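Long-range contacts in 4-aminobutyrate transaminase (Acinetobacter baumannii, PDB 6WOP), which probably transfers the amino group of 4-aminobutyrate to 2-oxoglutarate, using pyridoxal 5'-phosphate as its cofactor: residues K30-I36 / T56-H60; L223-R227 / Y258-D263; R324-G329 / Y395-A401. All blocks are in the same frame, centred on the assembly; numbering follows the deposited sequence.

Contact 1 and contact 3 are neighbours, with centres about 13 Å apart. They touch directly: Asn33 OD1 of contact 1 lies 2.6 Å from Thr398 OG1 of contact 3, a probable hydrogen bond. Ala34 CB also packs on Ile399 CG1. Contact 2 stands apart. Its centre is about 35 Å from that of contact 1, on the opposite side of the chain's centre. Contacts 2 and 3 do not touch; their nearest atoms are about 12 Å apart. Contact 2 borders the sheet containing strands 236-240 and 264-267, the large-domain sheet of class-III aminotransferases. Contact 1 also reaches the second subunit. No cofactor site is assigned to these residues, so the contacts are related by fold alone.

Contact 1 (K30-I36 / T56-H60); sequences KAENATI and TGHRH
Arg59 NH1 is held between two acceptors of segment 30-36. Arg59 NH1 donates to Ala31 O at 2.9 Å, with the oxygen in the guanidinium plane. Arg59 NH1 also donates to Glu32 OE1 at 3.1 Å, which makes a salt bridge. The two charged groups do not lie flat together: the carboxylate and guanidinium planes are 84° apart, and NH1 comes from above the carboxylate plane. A water accepts hydrogen bonds from Lys30 NZ and Arg59 NH2 and donates one to Glu32 OE1. Nearby, Arg59 NE hydrogen-bonds to Leu71 O of the second subunit, so this side chain also ties the hairpin to the second subunit.

The backbones form one antiparallel hydrogen-bonded pair. Asn33 N donates to His58 O at 2.8 Å, and His58 N donates to Asn33 O at 2.9 Å. The His58 CG is anti to its carbonyl carbon (chi1 -68°), and the ring reaches back over Ala31. Ala31 CB sits over one face of the His58 ring, 3.5 Å from the centroid, as a CH-pi contact. Asn33 O lies at the ring edge. Ile36 CG1 approaches His58 NE2 obliquely at 3.8 Å, and NE2 has a weak hydrogen bond to Asp46 OD2. The Asn33 amide oxygen points to Thr398 of contact 3. This is a beta-hairpin with a type II' turn from Glu32 to Thr35, bridged at its tip by the loop before helix 61-71.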
loop_
_atom_site.group_PDB
_atom_site.type_symbol
_atom_site.label_atom_id
_atom_site.label_comp_id
_atom_site.label_asym_id
_atom_site.label_seq_id
_atom_site.Cartn_x
_atom_site.Cartn_y
_atom_site.Cartn_z
ATOM N N LYS A 30 10.692 43.709 7.225
ATOM C CA LYS A 30 12.115 43.754 6.923
ATOM C C LYS A 30 12.799 42.858 7.944
ATOM O O LYS A 30 12.297 42.709 9.061
ATOM C CB LYS A 30 12.671 45.220 7.028
ATOM C CG LYS A 30 14.100 45.272 6.700
ATOM C CD LYS A 30 14.606 46.719 6.559
ATOM C CE LYS A 30 15.944 46.767 5.775
ATOM N NZ LYS A 30 16.539 48.166 5.769
ATOM N N ALA A 31 13.932 42.270 7.568
ATOM C CA ALA A 31 14.667 41.455 8.526
ATOM C C ALA A 31 16.139 41.567 8.176
ATOM O O ALA A 31 16.486 41.732 7.005
ATOM C CB ALA A 31 14.227 39.969 8.519
ATOM N N GLU A 32 16.994 41.547 9.189
ATOM C CA GLU A 32 18.430 41.641 8.917
ATOM C C GLU A 32 19.172 41.030 10.093
ATOM O O GLU A 32 19.038 41.503 11.245
ATOM C CB GLU A 32 18.903 43.103 8.646
ATOM C CG GLU A 32 20.307 43.121 7.902
ATOM C CD GLU A 32 20.665 44.484 7.289
ATOM O OE1 GLU A 32 19.759 45.256 7.007
ATOM O OE2 GLU A 32 21.859 44.768 7.122
ATOM N N ASN A 33 20.030 40.053 9.767
ATOM C CA ASN A 33 20.825 39.270 10.716
ATOM C C ASN A 33 19.832 38.607 11.673
ATOM O O ASN A 33 19.107 37.692 11.242
ATOM C CB ASN A 33 21.934 40.104 11.426
ATOM C CG ASN A 33 22.913 39.205 12.299
ATOM O OD1 ASN A 33 22.779 37.963 12.356
ATOM N ND2 ASN A 33 23.860 39.821 12.938
ATOM N N ALA A 34 19.727 39.069 12.925
ATOM C CA ALA A 34 18.776 38.472 13.870
ATOM C C ALA A 34 17.705 39.480 14.312
ATOM O O ALA A 34 17.128 39.339 15.401
ATOM C CB ALA A 34 19.524 37.911 15.099
ATOM N N THR A 35 17.472 40.528 13.522
ATOM C CA THR A 35 16.445 41.537 13.788
ATOM C C THR A 35 15.342 41.444 12.735
ATOM O O THR A 35 15.643 41.410 11.532
ATOM C CB THR A 35 17.079 42.925 13.731
ATOM O OG1 THR A 35 18.270 42.880 14.556
ATOM C CG2 THR A 35 16.122 44.009 14.314
ATOM N N ILE A 36 14.079 41.438 13.172
ATOM C CA ILE A 36 12.922 41.428 12.266
ATOM C C ILE A 36 12.040 42.597 12.642
ATOM O O ILE A 36 11.858 42.871 13.837
ATOM C CB ILE A 36 12.098 40.116 12.397
ATOM C CG1 ILE A 36 12.972 38.882 12.152
ATOM C CG2 ILE A 36 10.852 40.155 11.409
ATOM C CD1 ILE A 36 12.283 37.603 12.757
ATOM N N THR A 56 23.193 31.761 9.128
ATOM C CA THR A 56 24.001 32.933 8.720
ATOM C C THR A 56 23.231 34.248 8.816
ATOM O O THR A 56 23.775 35.298 8.435
ATOM C CB THR A 56 24.511 32.730 7.264
ATOM O OG1 THR A 56 23.457 32.321 6.381
ATOM C CG2 THR A 56 25.540 31.675 7.253
ATOM N N GLY A 57 21.988 34.212 9.286
ATOM C CA GLY A 57 21.199 35.400 9.541
ATOM C C GLY A 57 20.400 35.820 8.323
ATOM O O GLY A 57 20.691 35.435 7.192
ATOM N N HIS A 58 19.338 36.609 8.571
ATOM C CA HIS A 58 18.570 37.208 7.476
ATOM C C HIS A 58 19.471 38.115 6.639
ATOM O O HIS A 58 20.151 39.002 7.176
ATOM C CB HIS A 58 17.432 38.053 8.028
ATOM C CG HIS A 58 16.340 37.270 8.713
ATOM N ND1 HIS A 58 15.247 36.751 8.032
ATOM C CD2 HIS A 58 16.147 36.979 10.016
ATOM C CE1 HIS A 58 14.426 36.183 8.898
ATOM N NE2 HIS A 58 14.947 36.308 10.110
ATOM N N ARG A 59 19.469 37.918 5.326
ATOM C CA ARG A 59 20.182 38.815 4.407
ATOM C C ARG A 59 21.641 39.017 4.827
ATOM O O ARG A 59 22.137 40.151 4.878
ATOM C CB ARG A 59 19.438 40.164 4.270
ATOM C CG ARG A 59 18.032 40.047 3.520
ATOM C CD ARG A 59 17.189 41.337 3.662
ATOM N NE ARG A 59 17.965 42.510 3.205
ATOM C CZ ARG A 59 18.304 43.537 3.979
ATOM N NH1 ARG A 59 17.895 43.586 5.257
ATOM N NH2 ARG A 59 19.051 44.506 3.463
ATOM N N HIS A 60 22.340 37.906 5.116
ATOM C CA HIS A 60 23.770 38.016 5.355
ATOM C C HIS A 60 24.414 38.731 4.171
ATOM O O HIS A 60 24.133 38.375 3.010
ATOM C CB HIS A 60 24.370 36.614 5.544
ATOM C CG HIS A 60 25.815 36.621 5.898
ATOM N ND1 HIS A 60 26.792 36.911 4.977
ATOM C CD2 HIS A 60 26.454 36.374 7.072
ATOM C CE1 HIS A 60 27.978 36.844 5.566
ATOM N NE2 HIS A 60 27.799 36.494 6.828
HETATM O O HOH W 1 19.171 47.380 4.760
#

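Contact 2 (L223-R227 / Y258-D263); sequences LKRLR and YETKAD
Arg227 NH1 and NH2 each hydrogen-bond to Asp263 OD2 at 3.0 Å, an end-on salt bridge to one oxygen that lies in the guanidinium plane. Arg227 NH2 meets OD2 on its syn lone pair, whereas NH1 comes from above the carboxylate plane; the guanidinium and carboxylate planes are 85° apart. Arg227 NH1 also donates to Lys261 O at 2.8 Å, in the carbonyl plane. Bends at chi2 (75°) and chi3 (-93°) fold the arginine chain over Thr260, where Arg227 CB meets Thr260 CG2 at 3.4 Å. NH2 also pairs with Asp231. Asp263 OD2 takes a further bond from Leu237 N, and OD1 pairs with Arg283, so the buried carboxylate is well supplied with donors.

The contact joins helix 220-233, which packs beside strand 236-240, to the loop leading into strand 264-267, as in the alpha/beta large domain of fold type I aminotransferases.

Leu223 CD1 makes a CH-pi contact over one face of the Tyr258 ring, 3.8 Å from the centroid. Tyr258 OH is satisfied by Val218 O. At the exposed end, Lys224 NZ and Glu259 OE1 form a long salt bridge of 3.9 Å. A water accepts from Glu259 N at 3.0 Å and lies by Lys224 NZ.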
loop_
_atom_site.group_PDB
_atom_site.type_symbol
_atom_site.label_atom_id
_atom_site.label_comp_id
_atom_site.label_asym_id
_atom_site.label_seq_id
_atom_site.Cartn_x
_atom_site.Cartn_y
_atom_site.Cartn_z
ATOM N N LEU A 223 24.019 5.168 17.740
ATOM C CA LEU A 223 24.516 5.176 16.368
ATOM C C LEU A 223 25.422 4.001 16.068
ATOM O O LEU A 223 25.321 3.407 14.987
ATOM C CB LEU A 223 25.290 6.468 16.073
ATOM C CG LEU A 223 24.484 7.670 15.625
ATOM C CD1 LEU A 223 25.419 8.804 15.237
ATOM C CD2 LEU A 223 23.488 7.372 14.462
ATOM N N LYS A 224 26.337 3.676 16.994
ATOM C CA LYS A 224 27.233 2.580 16.665
ATOM C C LYS A 224 26.478 1.258 16.662
ATOM O O LYS A 224 26.663 0.428 15.773
ATOM C CB LYS A 224 28.382 2.487 17.672
ATOM C CG LYS A 224 29.169 3.794 17.796
ATOM C CD LYS A 224 30.220 3.803 18.935
ATOM C CE LYS A 224 30.457 5.207 19.569
ATOM N NZ LYS A 224 31.627 5.957 19.043
ATOM N N ARG A 225 25.565 1.010 17.563
ATOM C CA ARG A 225 24.779 -0.213 17.499
ATOM C C ARG A 225 23.877 -0.265 16.260
ATOM O O ARG A 225 23.771 -1.255 15.612
ATOM C CB ARG A 225 24.046 -0.445 18.780
ATOM C CG ARG A 225 25.010 -0.850 19.870
ATOM C CD ARG A 225 24.386 -0.878 21.219
ATOM N NE ARG A 225 23.408 -1.915 21.355
ATOM C CZ ARG A 225 22.614 -2.032 22.392
ATOM N NH1 ARG A 225 22.705 -1.200 23.385
ATOM N NH2 ARG A 225 21.742 -2.986 22.440
ATOM N N LEU A 226 23.255 0.853 15.960
ATOM C CA LEU A 226 22.460 0.909 14.731
ATOM C C LEU A 226 23.317 0.645 13.500
ATOM O O LEU A 226 22.885 -0.037 12.571
ATOM C CB LEU A 226 21.768 2.277 14.619
ATOM C CG LEU A 226 20.529 2.356 13.737
ATOM C CD1 LEU A 226 19.478 1.349 14.220
ATOM C CD2 LEU A 226 19.995 3.772 13.839
ATOM N N ARG A 227 24.500 1.247 13.436
ATOM C CA ARG A 227 25.405 1.001 12.319
ATOM C C ARG A 227 25.728 -0.492 12.186
ATOM O O ARG A 227 25.709 -1.059 11.080
ATOM C CB ARG A 227 26.696 1.829 12.547
ATOM C CG ARG A 227 27.825 1.677 11.481
ATOM C CD ARG A 227 27.449 2.434 10.191
ATOM N NE ARG A 227 26.777 1.555 9.223
ATOM C CZ ARG A 227 26.303 1.991 8.053
ATOM N NH1 ARG A 227 26.405 3.298 7.696
ATOM N NH2 ARG A 227 25.736 1.137 7.225
ATOM N N TYR A 258 30.400 12.298 15.657
ATOM C CA TYR A 258 30.301 10.864 15.887
ATOM C C TYR A 258 31.313 10.125 15.028
ATOM O O TYR A 258 31.654 10.566 13.928
ATOM C CB TYR A 258 28.884 10.370 15.590
ATOM C CG TYR A 258 27.829 11.035 16.470
ATOM C CD1 TYR A 258 27.451 10.474 17.720
ATOM C CD2 TYR A 258 27.196 12.182 16.069
ATOM C CE1 TYR A 258 26.492 11.086 18.503
ATOM C CE2 TYR A 258 26.235 12.774 16.841
ATOM C CZ TYR A 258 25.911 12.257 18.059
ATOM O OH TYR A 258 24.980 12.874 18.831
ATOM N N GLU A 259 31.789 9.001 15.567
ATOM C CA GLU A 259 32.661 8.072 14.854
ATOM C C GLU A 259 31.892 7.365 13.750
ATOM O O GLU A 259 32.447 7.047 12.690
ATOM C CB GLU A 259 33.215 7.020 15.830
ATOM C CG GLU A 259 34.363 7.509 16.684
ATOM C CD GLU A 259 35.087 6.321 17.322
ATOM O OE1 GLU A 259 34.803 5.146 16.948
ATOM O OE2 GLU A 259 35.953 6.591 18.196
ATOM N N THR A 260 30.661 7.000 14.063
ATOM C CA THR A 260 29.839 6.273 13.115
ATOM C C THR A 260 29.536 7.151 11.920
ATOM O O THR A 260 29.161 8.321 12.081
ATOM C CB THR A 260 28.518 5.856 13.788
ATOM O OG1 THR A 260 28.789 5.102 14.989
ATOM C CG2 THR A 260 27.617 5.074 12.808
ATOM N N LYS A 261 29.605 6.566 10.719
ATOM C CA LYS A 261 29.253 7.282 9.503
ATOM C C LYS A 261 27.983 6.728 8.856
ATOM O O LYS A 261 27.786 5.510 8.750
ATOM C CB LYS A 261 30.386 7.199 8.495
ATOM C CG LYS A 261 31.592 8.065 8.851
ATOM C CD LYS A 261 32.595 7.992 7.717
ATOM C CE LYS A 261 34.007 8.025 8.260
ATOM N NZ LYS A 261 34.072 9.033 9.333
ATOM N N ALA A 262 27.157 7.638 8.377
ATOM C CA ALA A 262 25.963 7.317 7.599
ATOM C C ALA A 262 26.333 7.097 6.135
ATOM O O ALA A 262 27.356 7.603 5.649
ATOM C CB ALA A 262 24.974 8.485 7.685
ATOM N N ASP A 263 25.491 6.334 5.420
ATOM C CA ASP A 263 25.726 6.103 4.011
ATOM C C ASP A 263 25.244 7.269 3.168
ATOM O O ASP A 263 25.776 7.491 2.073
ATOM C CB ASP A 263 24.960 4.845 3.552
ATOM C CG ASP A 263 25.427 3.607 4.274
ATOM O OD1 ASP A 263 26.492 3.097 3.871
ATOM O OD2 ASP A 263 24.734 3.148 5.234
HETATM O O HOH W 2 30.800 8.202 18.239
#

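Contact 3 (R324-G329 / Y395-A401); sequences RANELG and YPLTIPA
Thr398 and Ile399 lie at the edge of the Arg324 guanidinium, with Thr398 CA and Ile399 N in its plane. Leu328 CD1, one turn on along the same helix, lies over one face near its border, 3.8 Å off the guanidinium plane of Arg324. The same methyl meets the Tyr395 ring obliquely, with Leu328 CD1 3.7 Å from Tyr395 CE1. The two side chains run alongside each other with opposite sense. The Tyr395 ring also has a cation-pi contact with Arg248 and an edge-to-face contact with Phe404.

Arg324 NH1 donates to Ile399 O at 2.8 Å, with an N-H...O angle of 154°, and is tilted from the carbonyl plane. A weak second bond (123°) runs from Arg324 NH1 to Leu397 O at 2.9 Å. Bends at chi2 and chi3 bring the guanidinium to these two carbonyls.

The two carbonyls belong to a type I beta turn from Pro396 to Ile399. Ile399 N closes it by bonding to Pro396 O at 3.1 Å. The turn lies in the loop between strand 390-393 and helix 401-416, in what is probably the small C-terminal domain of fold type I aminotransferases. Pro400 is the N-cap residue of that helix, and helix 321-342 packs against the loop.

Next to Arg324, Ala325 CB touches Leu397 CD2 at 3.8 Å. Leu328 CD1 also reaches Ile399 CG2, at 3.9 Å. A chi1 of 44° sets Tyr395 CG between the backbone N and carbonyl carbon, which brings the ring alongside Leu328. The Tyr395 hydroxyl, close to Gly329, bonds to Ser355 OG, which also bonds to Ala325 O.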
loop_
_atom_site.group_PDB
_atom_site.type_symbol
_atom_site.label_atom_id
_atom_site.label_comp_id
_atom_site.label_asym_id
_atom_site.label_seq_id
_atom_site.Cartn_x
_atom_site.Cartn_y
_atom_site.Cartn_z
ATOM N N ARG A 324 31.249 29.883 17.071
ATOM C CA ARG A 324 30.214 30.744 17.636
ATOM C C ARG A 324 29.023 29.933 18.135
ATOM O O ARG A 324 28.431 30.269 19.176
ATOM C CB ARG A 324 29.758 31.795 16.634
ATOM C CG ARG A 324 30.735 32.947 16.544
ATOM C CD ARG A 324 30.082 34.315 16.428
ATOM N NE ARG A 324 29.702 34.883 17.723
ATOM C CZ ARG A 324 28.517 35.462 17.968
ATOM N NH1 ARG A 324 27.564 35.533 16.976
ATOM N NH2 ARG A 324 28.274 35.912 19.227
ATOM N N ALA A 325 28.645 28.875 17.392
ATOM C CA ALA A 325 27.541 28.011 17.839
ATOM C C ALA A 325 27.846 27.424 19.210
ATOM O O ALA A 325 26.967 27.362 20.090
ATOM C CB ALA A 325 27.302 26.885 16.832
ATOM N N ASN A 326 29.082 26.962 19.411
ATOM C CA ASN A 326 29.402 26.401 20.725
ATOM C C ASN A 326 29.383 27.470 21.813
ATOM O O ASN A 326 28.878 27.225 22.923
ATOM C CB ASN A 326 30.750 25.694 20.674
ATOM C CG ASN A 326 30.658 24.399 19.893
ATOM O OD1 ASN A 326 29.625 23.739 19.928
ATOM N ND2 ASN A 326 31.719 24.040 19.175
ATOM N N GLU A 327 29.936 28.652 21.521
ATOM C CA GLU A 327 29.980 29.751 22.496
ATOM C C GLU A 327 28.594 30.267 22.850
ATOM O O GLU A 327 28.290 30.482 24.029
ATOM C CB GLU A 327 30.826 30.930 21.973
ATOM C CG GLU A 327 32.265 30.606 21.849
ATOM C CD GLU A 327 33.036 31.513 20.870
ATOM O OE1 GLU A 327 32.508 32.571 20.375
ATOM O OE2 GLU A 327 34.194 31.108 20.590
ATOM N N LEU A 328 27.775 30.566 21.843
ATOM C CA LEU A 328 26.415 31.001 22.134
ATOM C C LEU A 328 25.628 29.893 22.856
ATOM O O LEU A 328 24.877 30.162 23.798
ATOM C CB LEU A 328 25.712 31.409 20.834
ATOM C CG LEU A 328 26.170 32.660 20.065
ATOM C CD1 LEU A 328 25.618 32.604 18.660
ATOM C CD2 LEU A 328 25.681 33.911 20.718
ATOM N N GLY A 329 25.725 28.645 22.387
ATOM C CA GLY A 329 24.991 27.599 23.079
ATOM C C GLY A 329 25.402 27.471 24.530
ATOM O O GLY A 329 24.563 27.264 25.412
ATOM N N TYR A 395 18.291 30.880 16.961
ATOM C CA TYR A 395 18.810 32.200 16.616
ATOM C C TYR A 395 19.876 32.070 15.548
ATOM O O TYR A 395 20.608 31.076 15.556
ATOM C CB TYR A 395 19.432 32.818 17.857
ATOM C CG TYR A 395 20.309 31.804 18.633
ATOM C CD1 TYR A 395 21.650 31.608 18.319
ATOM C CD2 TYR A 395 19.780 31.073 19.689
ATOM C CE1 TYR A 395 22.448 30.661 19.061
ATOM C CE2 TYR A 395 20.521 30.162 20.406
ATOM C CZ TYR A 395 21.849 29.973 20.109
ATOM O OH TYR A 395 22.535 29.066 20.853
ATOM N N PRO A 396 20.043 33.059 14.655
ATOM C CA PRO A 396 21.193 33.046 13.746
ATOM C C PRO A 396 22.488 32.929 14.510
ATOM O O PRO A 396 22.629 33.534 15.576
ATOM C CB PRO A 396 21.089 34.429 13.033
ATOM C CG PRO A 396 19.563 34.621 12.913
ATOM C CD PRO A 396 19.056 34.094 14.295
ATOM N N LEU A 397 23.449 32.142 13.962
ATOM C CA LEU A 397 24.764 31.999 14.602
ATOM C C LEU A 397 25.585 33.287 14.494
ATOM O O LEU A 397 26.611 33.441 15.206
ATOM C CB LEU A 397 25.542 30.884 13.932
ATOM C CG LEU A 397 24.856 29.506 13.968
ATOM C CD1 LEU A 397 25.765 28.408 13.339
ATOM C CD2 LEU A 397 24.526 29.156 15.436
ATOM N N THR A 398 25.121 34.190 13.663
ATOM C CA THR A 398 25.714 35.519 13.466
ATOM C C THR A 398 25.121 36.582 14.413
ATOM O O THR A 398 25.463 37.772 14.284
ATOM C CB THR A 398 25.472 35.937 12.011
ATOM O OG1 THR A 398 24.064 35.839 11.719
ATOM C CG2 THR A 398 26.219 35.027 11.010
ATOM N N ILE A 399 24.211 36.208 15.311
ATOM C CA ILE A 399 23.538 37.227 16.152
ATOM C C ILE A 399 24.585 38.021 16.953
ATOM O O ILE A 399 25.536 37.441 17.501
ATOM C CB ILE A 399 22.469 36.548 17.064
ATOM C CG1 ILE A 399 21.719 37.635 17.842
ATOM C CG2 ILE A 399 23.100 35.554 18.064
ATOM C CD1 ILE A 399 20.487 37.084 18.558
ATOM N N PRO A 400 24.519 39.350 17.011
ATOM C CA PRO A 400 25.490 40.089 17.825
ATOM C C PRO A 400 25.386 39.655 19.272
ATOM O O PRO A 400 24.288 39.495 19.779
ATOM C CB PRO A 400 25.056 41.539 17.650
ATOM C CG PRO A 400 24.352 41.560 16.241
ATOM C CD PRO A 400 23.572 40.240 16.314
ATOM N N ALA A 401 26.529 39.543 19.958
ATOM C CA ALA A 401 26.536 39.002 21.327
ATOM C C ALA A 401 25.653 39.852 22.251
ATOM O O ALA A 401 24.957 39.324 23.128
ATOM C CB ALA A 401 27.984 38.932 21.825
#